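Local coordinates for SA2223 protein (Staphylococcus aureus, PDB 5KCB) that is of unknown function but belongs to the integron-associated effector-binding family and binds the aromatic cation ethidium, at residues 32-37 with 69-74; 58-63 with 132-137; 6-11 with 89-94. All blocks are in the same frame, centred on the assembly; numbering follows the deposited sequence.

Contact 1: residues 32-37 with 69-74. With ET (ethidium), chain B.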
loop_
_atom_site.group_PDB
_atom_site.type_symbol
_atom_site.label_atom_id
_atom_site.label_comp_id
_atom_site.label_asym_id
_atom_site.label_seq_id
_atom_site.Cartn_x
_atom_site.Cartn_y
_atom_site.Cartn_z
ATOM N N GLY A 32 4.750 -14.333 -3.936
ATOM C CA GLY A 32 4.410 -15.105 -5.107
ATOM C C GLY A 32 3.567 -14.343 -6.110
ATOM O O GLY A 32 3.752 -14.484 -7.298
ATOM N N PHE A 33 2.625 -13.553 -5.609
ATOM C CA PHE A 33 1.741 -12.749 -6.433
ATOM C C PHE A 33 2.578 -11.731 -7.201
ATOM O O PHE A 33 2.388 -11.537 -8.372
ATOM C CB PHE A 33 0.679 -12.084 -5.537
ATOM C CG PHE A 33 -0.317 -11.224 -6.256
ATOM C CD1 PHE A 33 -0.731 -11.514 -7.533
ATOM C CD2 PHE A 33 -0.884 -10.140 -5.619
ATOM C CE1 PHE A 33 -1.663 -10.729 -8.169
ATOM C CE2 PHE A 33 -1.810 -9.348 -6.252
ATOM C CZ PHE A 33 -2.190 -9.641 -7.532
ATOM N N TRP A 34 3.519 -11.101 -6.525
ATOM C CA TRP A 34 4.389 -10.148 -7.171
ATOM C C TRP A 34 5.199 -10.857 -8.256
ATOM O O TRP A 34 5.338 -10.349 -9.347
ATOM C CB TRP A 34 5.341 -9.518 -6.173
ATOM C CG TRP A 34 4.805 -8.370 -5.405
ATOM C CD1 TRP A 34 4.323 -8.394 -4.148
ATOM C CD2 TRP A 34 4.722 -7.014 -5.836
ATOM N NE1 TRP A 34 3.931 -7.155 -3.766
ATOM C CE2 TRP A 34 4.169 -6.282 -4.785
ATOM C CE3 TRP A 34 5.058 -6.351 -7.008
ATOM C CZ2 TRP A 34 3.948 -4.934 -4.868
ATOM C CZ3 TRP A 34 4.835 -5.022 -7.090
ATOM C CH2 TRP A 34 4.289 -4.319 -6.029
ATOM N N GLN A 35 5.713 -12.040 -7.930
ATOM C CA GLN A 35 6.517 -12.823 -8.859
ATOM C C GLN A 35 5.700 -13.175 -10.090
ATOM O O GLN A 35 6.185 -13.063 -11.190
ATOM C CB GLN A 35 7.086 -14.076 -8.176
ATOM C CG GLN A 35 8.390 -13.822 -7.431
ATOM C CD GLN A 35 8.662 -14.753 -6.247
ATOM O OE1 GLN A 35 8.241 -15.912 -6.219
ATOM N NE2 GLN A 35 9.397 -14.243 -5.271
ATOM N N ARG A 36 4.459 -13.584 -9.894
ATOM C CA ARG A 36 3.591 -13.907 -11.004
ATOM C C ARG A 36 3.288 -12.683 -11.874
ATOM O O ARG A 36 3.247 -12.776 -13.086
ATOM C CB ARG A 36 2.304 -14.588 -10.532
ATOM C CG ARG A 36 2.473 -16.063 -10.202
ATOM C CD ARG A 36 1.185 -16.723 -9.758
ATOM N NE ARG A 36 0.827 -16.388 -8.393
ATOM C CZ ARG A 36 -0.213 -15.651 -8.048
ATOM N NH1 ARG A 36 -1.019 -15.170 -8.954
ATOM N NH2 ARG A 36 -0.443 -15.408 -6.786
ATOM N N CYS A 37 3.056 -11.545 -11.234
ATOM C CA CYS A 37 2.765 -10.309 -11.945
ATOM C C CYS A 37 3.956 -9.860 -12.805
ATOM O O CYS A 37 3.768 -9.434 -13.916
ATOM C CB CYS A 37 2.285 -9.206 -10.985
ATOM S SG CYS A 37 0.551 -9.316 -10.494
ATOM N N MET A 69 -8.584 -11.167 3.869
ATOM C CA MET A 69 -7.708 -10.078 3.504
ATOM C C MET A 69 -7.284 -10.135 2.043
ATOM O O MET A 69 -6.833 -11.147 1.562
ATOM C CB MET A 69 -6.489 -10.073 4.410
ATOM C CG MET A 69 -5.412 -9.115 3.986
ATOM S SD MET A 69 -5.993 -7.427 4.021
ATOM C CE MET A 69 -6.276 -7.211 5.775
ATOM N N SER A 70 -7.435 -9.015 1.362
ATOM C CA SER A 70 -7.081 -8.878 -0.033
ATOM C C SER A 70 -5.835 -8.027 -0.239
ATOM O O SER A 70 -5.531 -7.166 0.563
ATOM C CB SER A 70 -8.225 -8.253 -0.816
ATOM O OG SER A 70 -9.251 -9.159 -1.042
ATOM N N TYR A 71 -5.112 -8.303 -1.317
ATOM C CA TYR A 71 -3.925 -7.562 -1.676
ATOM C C TYR A 71 -4.051 -7.158 -3.126
ATOM O O TYR A 71 -4.378 -7.956 -3.975
ATOM C CB TYR A 71 -2.663 -8.379 -1.456
ATOM C CG TYR A 71 -1.364 -7.619 -1.539
ATOM C CD1 TYR A 71 -0.854 -6.961 -0.446
ATOM C CD2 TYR A 71 -0.631 -7.594 -2.699
ATOM C CE1 TYR A 71 0.339 -6.281 -0.516
ATOM C CE2 TYR A 71 0.561 -6.922 -2.772
ATOM C CZ TYR A 71 1.039 -6.266 -1.678
ATOM O OH TYR A 71 2.223 -5.603 -1.747
ATOM N N MET A 72 -3.793 -5.901 -3.401
ATOM C CA MET A 72 -3.885 -5.410 -4.747
ATOM C C MET A 72 -2.629 -4.708 -5.197
ATOM O O MET A 72 -2.163 -3.798 -4.561
ATOM C CB MET A 72 -5.056 -4.457 -4.873
ATOM C CG MET A 72 -5.247 -3.878 -6.255
ATOM S SD MET A 72 -6.627 -2.737 -6.379
ATOM C CE MET A 72 -6.774 -2.486 -8.123
ATOM N N ILE A 73 -2.101 -5.141 -6.324
ATOM C CA ILE A 73 -0.942 -4.509 -6.909
ATOM C C ILE A 73 -1.527 -3.557 -7.938
ATOM O O ILE A 73 -2.237 -3.970 -8.825
ATOM C CB ILE A 73 -0.009 -5.522 -7.552
ATOM C CG1 ILE A 73 0.641 -6.375 -6.471
ATOM C CG2 ILE A 73 1.033 -4.806 -8.377
ATOM C CD1 ILE A 73 1.369 -7.581 -6.983
ATOM N N ALA A 74 -1.230 -2.278 -7.781
ATOM C CA ALA A 74 -1.785 -1.252 -8.639
ATOM C C ALA A 74 -1.007 0.060 -8.772
ATOM O O ALA A 74 -0.084 0.335 -8.040
ATOM C CB ALA A 74 -3.187 -0.941 -8.168
HETATM C C1 ET B . 6.904 -6.805 -2.455
HETATM C C2 ET B . 6.511 -7.676 -1.460
HETATM C C3 ET B . 7.002 -8.974 -1.429
HETATM C C4 ET B . 7.903 -9.440 -2.380
HETATM N N5 ET B . 9.263 -9.066 -4.392
HETATM C C6 ET B . 9.676 -8.249 -5.392
HETATM C C7 ET B . 9.590 -6.003 -6.484
HETATM C C8 ET B . 9.105 -4.705 -6.528
HETATM C C9 ET B . 8.208 -4.220 -5.590
HETATM C C10 ET B . 7.762 -5.029 -4.565
HETATM C C11 ET B . 9.177 -6.850 -5.478
HETATM C C12 ET B . 8.224 -6.325 -4.486
HETATM C C13 ET B . 7.792 -7.234 -3.420
HETATM C C14 ET B . 8.330 -8.616 -3.410
HETATM C C15 ET B . 10.635 -8.698 -6.450
HETATM C C16 ET B . 10.201 -8.818 -7.763
HETATM C C17 ET B . 11.074 -9.233 -8.753
HETATM C C18 ET B . 12.393 -9.551 -8.440
HETATM C C19 ET B . 12.839 -9.438 -7.128
HETATM C C20 ET B . 11.955 -8.999 -6.137
HETATM C C21 ET B . 9.740 -10.459 -4.312
HETATM C C22 ET B . 8.639 -11.441 -4.652
HETATM N N23 ET B . 6.595 -9.797 -0.440
HETATM N N24 ET B . 9.514 -3.892 -7.515
#

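Contact 2: residues 58-63 with 132-137. With ET (ethidium), chain B.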
loop_
_atom_site.group_PDB
_atom_site.type_symbol
_atom_site.label_atom_id
_atom_site.label_comp_id
_atom_site.label_asym_id
_atom_site.label_seq_id
_atom_site.Cartn_x
_atom_site.Cartn_y
_atom_site.Cartn_z
ATOM N N LEU A 58 1.801 0.424 -6.185
ATOM C CA LEU A 58 1.279 0.238 -4.860
ATOM C C LEU A 58 0.905 -1.189 -4.542
ATOM O O LEU A 58 0.397 -1.897 -5.374
ATOM C CB LEU A 58 0.025 1.072 -4.682
ATOM C CG LEU A 58 0.100 2.577 -4.544
ATOM C CD1 LEU A 58 0.179 3.215 -5.898
ATOM C CD2 LEU A 58 -1.107 3.096 -3.802
ATOM N N GLY A 59 1.177 -1.587 -3.313
ATOM C CA GLY A 59 0.778 -2.876 -2.803
ATOM C C GLY A 59 -0.194 -2.571 -1.682
ATOM O O GLY A 59 0.211 -2.257 -0.588
ATOM N N LEU A 60 -1.482 -2.690 -1.953
ATOM C CA LEU A 60 -2.498 -2.365 -0.970
ATOM C C LEU A 60 -3.111 -3.541 -0.270
ATOM O O LEU A 60 -3.507 -4.495 -0.894
ATOM C CB LEU A 60 -3.651 -1.585 -1.599
ATOM C CG LEU A 60 -3.363 -0.324 -2.394
ATOM C CD1 LEU A 60 -3.339 -0.622 -3.875
ATOM C CD2 LEU A 60 -4.373 0.767 -2.100
ATOM N N CYS A 61 -3.193 -3.438 1.042
ATOM C CA CYS A 61 -3.833 -4.451 1.847
ATOM C C CYS A 61 -5.238 -3.919 2.080
ATOM O O CYS A 61 -5.410 -2.853 2.619
ATOM C CB CYS A 61 -3.086 -4.698 3.155
ATOM S SG CYS A 61 -1.499 -5.550 2.996
ATOM N N ILE A 62 -6.224 -4.675 1.624
ATOM C CA ILE A 62 -7.627 -4.312 1.719
ATOM C C ILE A 62 -8.431 -5.311 2.536
ATOM O O ILE A 62 -8.534 -6.470 2.184
ATOM C CB ILE A 62 -8.249 -4.254 0.309
ATOM C CG1 ILE A 62 -7.506 -3.272 -0.590
ATOM C CG2 ILE A 62 -9.719 -3.913 0.357
ATOM C CD1 ILE A 62 -7.906 -3.380 -2.035
ATOM N N PRO A 63 -8.998 -4.866 3.642
ATOM C CA PRO A 63 -9.800 -5.761 4.466
ATOM C C PRO A 63 -11.096 -6.121 3.789
ATOM O O PRO A 63 -11.717 -5.283 3.202
ATOM C CB PRO A 63 -10.079 -4.925 5.703
ATOM C CG PRO A 63 -10.112 -3.544 5.201
ATOM C CD PRO A 63 -9.111 -3.478 4.092
ATOM N N PRO A 132 -7.943 0.848 3.498
ATOM C CA PRO A 132 -6.744 0.221 2.943
ATOM C C PRO A 132 -5.453 0.915 3.318
ATOM O O PRO A 132 -5.416 2.103 3.335
ATOM C CB PRO A 132 -6.947 0.344 1.438
ATOM C CG PRO A 132 -8.381 0.591 1.243
ATOM C CD PRO A 132 -8.863 1.298 2.454
ATOM N N PHE A 133 -4.410 0.157 3.601
ATOM C CA PHE A 133 -3.099 0.720 3.869
ATOM C C PHE A 133 -2.191 0.124 2.814
ATOM O O PHE A 133 -2.469 -0.940 2.302
ATOM C CB PHE A 133 -2.590 0.492 5.284
ATOM C CG PHE A 133 -2.359 -0.936 5.646
ATOM C CD1 PHE A 133 -1.117 -1.487 5.532
ATOM C CD2 PHE A 133 -3.376 -1.710 6.141
ATOM C CE1 PHE A 133 -0.888 -2.793 5.883
ATOM C CE2 PHE A 133 -3.154 -3.019 6.496
ATOM C CZ PHE A 133 -1.907 -3.558 6.364
ATOM N N PHE A 134 -1.133 0.826 2.459
ATOM C CA PHE A 134 -0.275 0.349 1.396
ATOM C C PHE A 134 1.196 0.672 1.454
ATOM O O PHE A 134 1.633 1.554 2.157
ATOM C CB PHE A 134 -0.813 0.831 0.052
ATOM C CG PHE A 134 -0.886 2.319 -0.092
ATOM C CD1 PHE A 134 0.182 3.039 -0.576
ATOM C CD2 PHE A 134 -2.040 2.993 0.202
ATOM C CE1 PHE A 134 0.107 4.401 -0.736
ATOM C CE2 PHE A 134 -2.122 4.356 0.042
ATOM C CZ PHE A 134 -1.045 5.061 -0.423
ATOM N N GLU A 135 1.933 -0.082 0.654
ATOM C CA GLU A 135 3.362 0.065 0.476
ATOM C C GLU A 135 3.496 0.697 -0.888
ATOM O O GLU A 135 2.845 0.290 -1.830
ATOM C CB GLU A 135 4.076 -1.281 0.483
ATOM C CG GLU A 135 3.931 -2.080 1.748
ATOM C CD GLU A 135 3.828 -3.571 1.504
ATOM O OE1 GLU A 135 4.270 -4.063 0.459
ATOM O OE2 GLU A 135 3.292 -4.263 2.374
ATOM N N LEU A 136 4.326 1.713 -0.981
ATOM C CA LEU A 136 4.541 2.383 -2.243
ATOM C C LEU A 136 5.970 2.134 -2.679
ATOM O O LEU A 136 6.888 2.450 -1.953
ATOM C CB LEU A 136 4.286 3.868 -2.097
ATOM C CG LEU A 136 4.491 4.701 -3.339
ATOM C CD1 LEU A 136 3.417 4.424 -4.357
ATOM C CD2 LEU A 136 4.488 6.156 -2.962
ATOM N N TYR A 137 6.139 1.554 -3.862
ATOM C CA TYR A 137 7.464 1.236 -4.387
ATOM C C TYR A 137 7.888 2.123 -5.543
ATOM O O TYR A 137 7.386 2.018 -6.638
ATOM C CB TYR A 137 7.498 -0.224 -4.826
ATOM C CG TYR A 137 7.287 -1.177 -3.695
ATOM C CD1 TYR A 137 8.324 -1.541 -2.886
ATOM C CD2 TYR A 137 6.043 -1.682 -3.415
ATOM C CE1 TYR A 137 8.143 -2.393 -1.838
ATOM C CE2 TYR A 137 5.851 -2.539 -2.364
ATOM C CZ TYR A 137 6.911 -2.885 -1.573
ATOM O OH TYR A 137 6.759 -3.728 -0.525
HETATM C C1 ET B . 6.904 -6.805 -2.455
HETATM C C2 ET B . 6.511 -7.676 -1.460
HETATM C C3 ET B . 7.002 -8.974 -1.429
HETATM C C4 ET B . 7.903 -9.440 -2.380
HETATM N N5 ET B . 9.263 -9.066 -4.392
HETATM C C6 ET B . 9.676 -8.249 -5.392
HETATM C C7 ET B . 9.590 -6.003 -6.484
HETATM C C8 ET B . 9.105 -4.705 -6.528
HETATM C C9 ET B . 8.208 -4.220 -5.590
HETATM C C10 ET B . 7.762 -5.029 -4.565
HETATM C C11 ET B . 9.177 -6.850 -5.478
HETATM C C12 ET B . 8.224 -6.325 -4.486
HETATM C C13 ET B . 7.792 -7.234 -3.420
HETATM C C14 ET B . 8.330 -8.616 -3.410
HETATM C C15 ET B . 10.635 -8.698 -6.450
HETATM C C16 ET B . 10.201 -8.818 -7.763
HETATM C C17 ET B . 11.074 -9.233 -8.753
HETATM C C18 ET B . 12.393 -9.551 -8.440
HETATM C C19 ET B . 12.839 -9.438 -7.128
HETATM C C20 ET B . 11.955 -8.999 -6.137
HETATM C C21 ET B . 9.740 -10.459 -4.312
HETATM C C22 ET B . 8.639 -11.441 -4.652
HETATM N N23 ET B . 6.595 -9.797 -0.440
HETATM N N24 ET B . 9.514 -3.892 -7.515
#

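Contact 3: residues 6-11 with 89-94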
loop_
_atom_site.group_PDB
_atom_site.type_symbol
_atom_site.label_atom_id
_atom_site.label_comp_id
_atom_site.label_asym_id
_atom_site.label_seq_id
_atom_site.Cartn_x
_atom_site.Cartn_y
_atom_site.Cartn_z
ATOM N N GLN A 6 0.759 13.096 5.334
ATOM C CA GLN A 6 0.395 13.366 3.964
ATOM C C GLN A 6 -1.087 13.137 3.786
ATOM O O GLN A 6 -1.711 12.427 4.551
ATOM C CB GLN A 6 1.201 12.512 2.994
ATOM C CG GLN A 6 2.706 12.704 3.089
ATOM C CD GLN A 6 3.232 13.830 2.227
ATOM O OE1 GLN A 6 4.439 14.045 2.165
ATOM N NE2 GLN A 6 2.344 14.536 1.538
ATOM N N GLN A 7 -1.638 13.757 2.765
ATOM C CA GLN A 7 -3.041 13.656 2.474
ATOM C C GLN A 7 -3.242 13.337 1.008
ATOM O O GLN A 7 -2.458 13.722 0.171
ATOM C CB GLN A 7 -3.737 14.961 2.841
ATOM C CG GLN A 7 -5.152 15.084 2.334
ATOM C CD GLN A 7 -5.935 16.172 3.024
ATOM O OE1 GLN A 7 -5.373 17.137 3.514
ATOM N NE2 GLN A 7 -7.239 16.015 3.071
ATOM N N LEU A 8 -4.296 12.606 0.711
ATOM C CA LEU A 8 -4.606 12.250 -0.641
ATOM C C LEU A 8 -6.045 12.502 -0.952
ATOM O O LEU A 8 -6.920 12.264 -0.142
ATOM C CB LEU A 8 -4.362 10.768 -0.887
ATOM C CG LEU A 8 -2.958 10.210 -0.866
ATOM C CD1 LEU A 8 -3.064 8.719 -1.096
ATOM C CD2 LEU A 8 -2.107 10.880 -1.915
ATOM N N ALA A 9 -6.270 12.973 -2.158
ATOM C CA ALA A 9 -7.585 13.197 -2.673
ATOM C C ALA A 9 -8.035 11.866 -3.228
ATOM O O ALA A 9 -7.250 10.958 -3.341
ATOM C CB ALA A 9 -7.561 14.255 -3.754
ATOM N N SER A 10 -9.289 11.770 -3.608
ATOM C CA SER A 10 -9.811 10.541 -4.152
ATOM C C SER A 10 -9.030 10.156 -5.397
ATOM O O SER A 10 -8.712 10.997 -6.210
ATOM C CB SER A 10 -11.270 10.722 -4.504
ATOM O OG SER A 10 -11.884 9.487 -4.767
ATOM N N LEU A 11 -8.713 8.874 -5.521
ATOM C CA LEU A 11 -7.944 8.375 -6.650
ATOM C C LEU A 11 -8.471 7.105 -7.270
ATOM O O LEU A 11 -9.041 6.271 -6.601
ATOM C CB LEU A 11 -6.533 8.072 -6.200
ATOM C CG LEU A 11 -5.631 9.230 -5.876
ATOM C CD1 LEU A 11 -4.441 8.770 -5.083
ATOM C CD2 LEU A 11 -5.199 9.908 -7.154
ATOM N N ILE A 89 -10.510 0.262 -8.788
ATOM C CA ILE A 89 -11.092 0.729 -7.547
ATOM C C ILE A 89 -10.838 2.198 -7.329
ATOM O O ILE A 89 -9.947 2.780 -7.914
ATOM C CB ILE A 89 -10.561 -0.006 -6.307
ATOM C CG1 ILE A 89 -9.076 0.234 -6.125
ATOM C CG2 ILE A 89 -10.840 -1.484 -6.392
ATOM C CD1 ILE A 89 -8.608 0.033 -4.714
ATOM N N THR A 90 -11.631 2.773 -6.448
ATOM C CA THR A 90 -11.505 4.152 -6.083
ATOM C C THR A 90 -10.954 4.148 -4.674
ATOM O O THR A 90 -11.476 3.458 -3.826
ATOM C CB THR A 90 -12.865 4.863 -6.074
ATOM O OG1 THR A 90 -13.377 4.971 -7.396
ATOM C CG2 THR A 90 -12.733 6.219 -5.510
ATOM N N LEU A 91 -9.893 4.899 -4.428
ATOM C CA LEU A 91 -9.333 4.969 -3.100
ATOM C C LEU A 91 -9.809 6.283 -2.496
ATOM O O LEU A 91 -9.434 7.351 -2.936
ATOM C CB LEU A 91 -7.818 4.902 -3.129
ATOM C CG LEU A 91 -7.131 4.920 -1.770
ATOM C CD1 LEU A 91 -7.317 3.612 -1.046
ATOM C CD2 LEU A 91 -5.666 5.237 -1.889
ATOM N N ALA A 92 -10.635 6.179 -1.474
ATOM C CA ALA A 92 -11.222 7.346 -0.822
ATOM C C ALA A 92 -10.192 8.243 -0.200
ATOM O O ALA A 92 -9.195 7.794 0.303
ATOM C CB ALA A 92 -12.246 6.924 0.206
ATOM N N SER A 93 -10.465 9.533 -0.239
ATOM C CA SER A 93 -9.544 10.521 0.290
ATOM C C SER A 93 -9.269 10.268 1.760
ATOM O O SER A 93 -10.131 9.845 2.480
ATOM C CB SER A 93 -10.121 11.928 0.104
ATOM O OG SER A 93 -9.490 12.884 0.921
ATOM N N SER A 94 -8.043 10.498 2.185
ATOM C CA SER A 94 -7.676 10.295 3.569
ATOM C C SER A 94 -6.372 10.959 3.906
ATOM O O SER A 94 -5.615 11.302 3.028
ATOM C CB SER A 94 -7.546 8.805 3.852
ATOM O OG SER A 94 -7.386 8.542 5.226
HETATM O O HOH W 1 -6.739 8.379 -2.623
#

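Contact 1: residues 32-37 with 69-74
I73 pushes its CD1 methyl into the wedge between two aromatic rings of helix 23-39. On one side the methyl lies over the indole of W34, 3.7 Å from I73 CD1 to the centroid of the W34 five-membered ring and 16° off its normal. On the other it lies over the phenyl of F33, nearer the rim than the middle, so a single methyl makes two CH-pi contacts. The sulfur of C37, one turn along from F33, adds a third neighbour, with SG 4.0 Å from I73 CD1. With CG anti to the carbonyl carbon (chi1 -84°), the indole of W34 swings out from the helix, and its face turned from I73 takes the phenanthridinium of ethidium, ring atom C10 riding about 3.6 Å above the indole plane. W34 is thus layered between an aliphatic side chain and the ligand, and this helix-on-sheet packing lines one side of the ethidium site, consistent with an effector pocket, in a fold that closes six antiparallel strands into a barrel. The segments 32-37 and 69-74 cross at -32°. Further out, F33 and Y71 touch near the ring edges, with 3.9 Å between F33 CD2 and Y71 CD2. The polar rim belongs to W34 and Y71: NE1 donates to Y71 OH over 3.1 Å, the hydroxyl sitting close to the indole plane, while the two rings meet obliquely. This bond helps to hold the indole's rotation, together with I73 and ethidium on its two faces. Y71 OH also has a weak hydrogen bond to E135 OE1, which extends the polar edge toward strand 133-137.

Contact 2: residues 58-63 with 132-137
The ring of F134 carries the CD2 methyl of L58 on one face, 3.6 Å from CD2 to the ring centroid and 17° off its normal. L60 runs alongside F134, pointing the same way, and its CG lies 3.7 Å from F134 CB; W152 of strand 148-155 stacks on the same phenyl. F133 turns to the other side of the sheet, where the CB of C61 covers one ring face toward the rim, 3.9 Å from the centroid. The C61 sulfur approaches that ring more obliquely, a cysteine sulfur-aromatic contact. Both phenylalanines hold CG between the backbone N and the carbonyl carbon (chi1 64° for F133, 60° for F134); F133 leans over C61 in this way, whereas it is L58 CD2 that reaches the face of F134. The third flat group, the phenol of Y137, lays one face on ethidium, with ring atom C10 above its centre. Its hydroxyl donates to E135 OE1 over 2.7 Å between Y137 OH and that oxygen, coming from above the carboxylate plane. L58 CD1 meets L136 CD1 at 3.8 Å on the face shared with F134 and L60. Between the backbones, G59 and E135 form a hydrogen-bonded pair, with 2.9 Å from G59 N to E135 O and a return bond from E135 N to G59 O. C61 N likewise bonds F133 O, but the return bond from F133 N to C61 O is weak. Strands 57-63 and 133-137, third and fourth in the order across the six-stranded barrel, bearing leucines and F134 on one face and part of an aromatic ligand pocket on the other, fit the effector-binding fold of this family.

Contact 3: residues 6-11 with 89-94
S93 reaches across to L8 with its whole side chain: CB lies 3.2 Å from L8 O, and OG donates a hydrogen bond to that same oxygen at 2.8 Å. The hydroxyl gets there because OG stands anti to the backbone N (chi1 163°), which carries it out toward the facing strand. S93 CB also packs against A9 C and S10 N. The carbonyl of L8 accepts a second hydrogen bond, from S94 N, so this one oxygen is gripped by two donors, a backbone amide and a side-chain hydroxyl. L8 N answers with a bond to S94 O, making L8 and S94 an antiparallel hydrogen-bonded pair. L11 and L91 form the other such pair, joined by bonds in both directions, of which L91 N to L11 O is 2.7 Å. Between the two pairs both chains leave regular strand geometry, at A9-S10 and A92-S93, which are the breaks in the long strands 4-20 and 87-102. These strands are the first and last in the order across the sheet, and their pairing here helps close the barrel. Within the break a water bridges the chains, donating to A9 O at 2.7 Å and to L91 O at 2.9 Å, alongside the direct bond from L11 N to L91 O. Side chains contribute less: on the face that carries L8, L11 and L91, L8 CD1 and L91 CD2 touch loosely at 4.4 Å, with W152 of strand 148-155 also against L8. Along the outer surface, S10 OG rests 3.5 Å from the CG2 methyl of T90.

Contacts 1 and 2 are buried and share a ligand: W34 and Y137 each offer a ring face to ethidium. Their strands 69-76 and 57-63 are direct neighbours, so backbone bonding runs on from one contact to the other, yet contact 1 itself is side chain on side chain, helix against sheet, whereas contact 2 adds regular strand pairing. Contact 3 lies at the surface, about 20 Å from contact 1 between centres, and relies on backbone, serine and water. It still meets the core of contact 2, where L91 and L8 pack on F134.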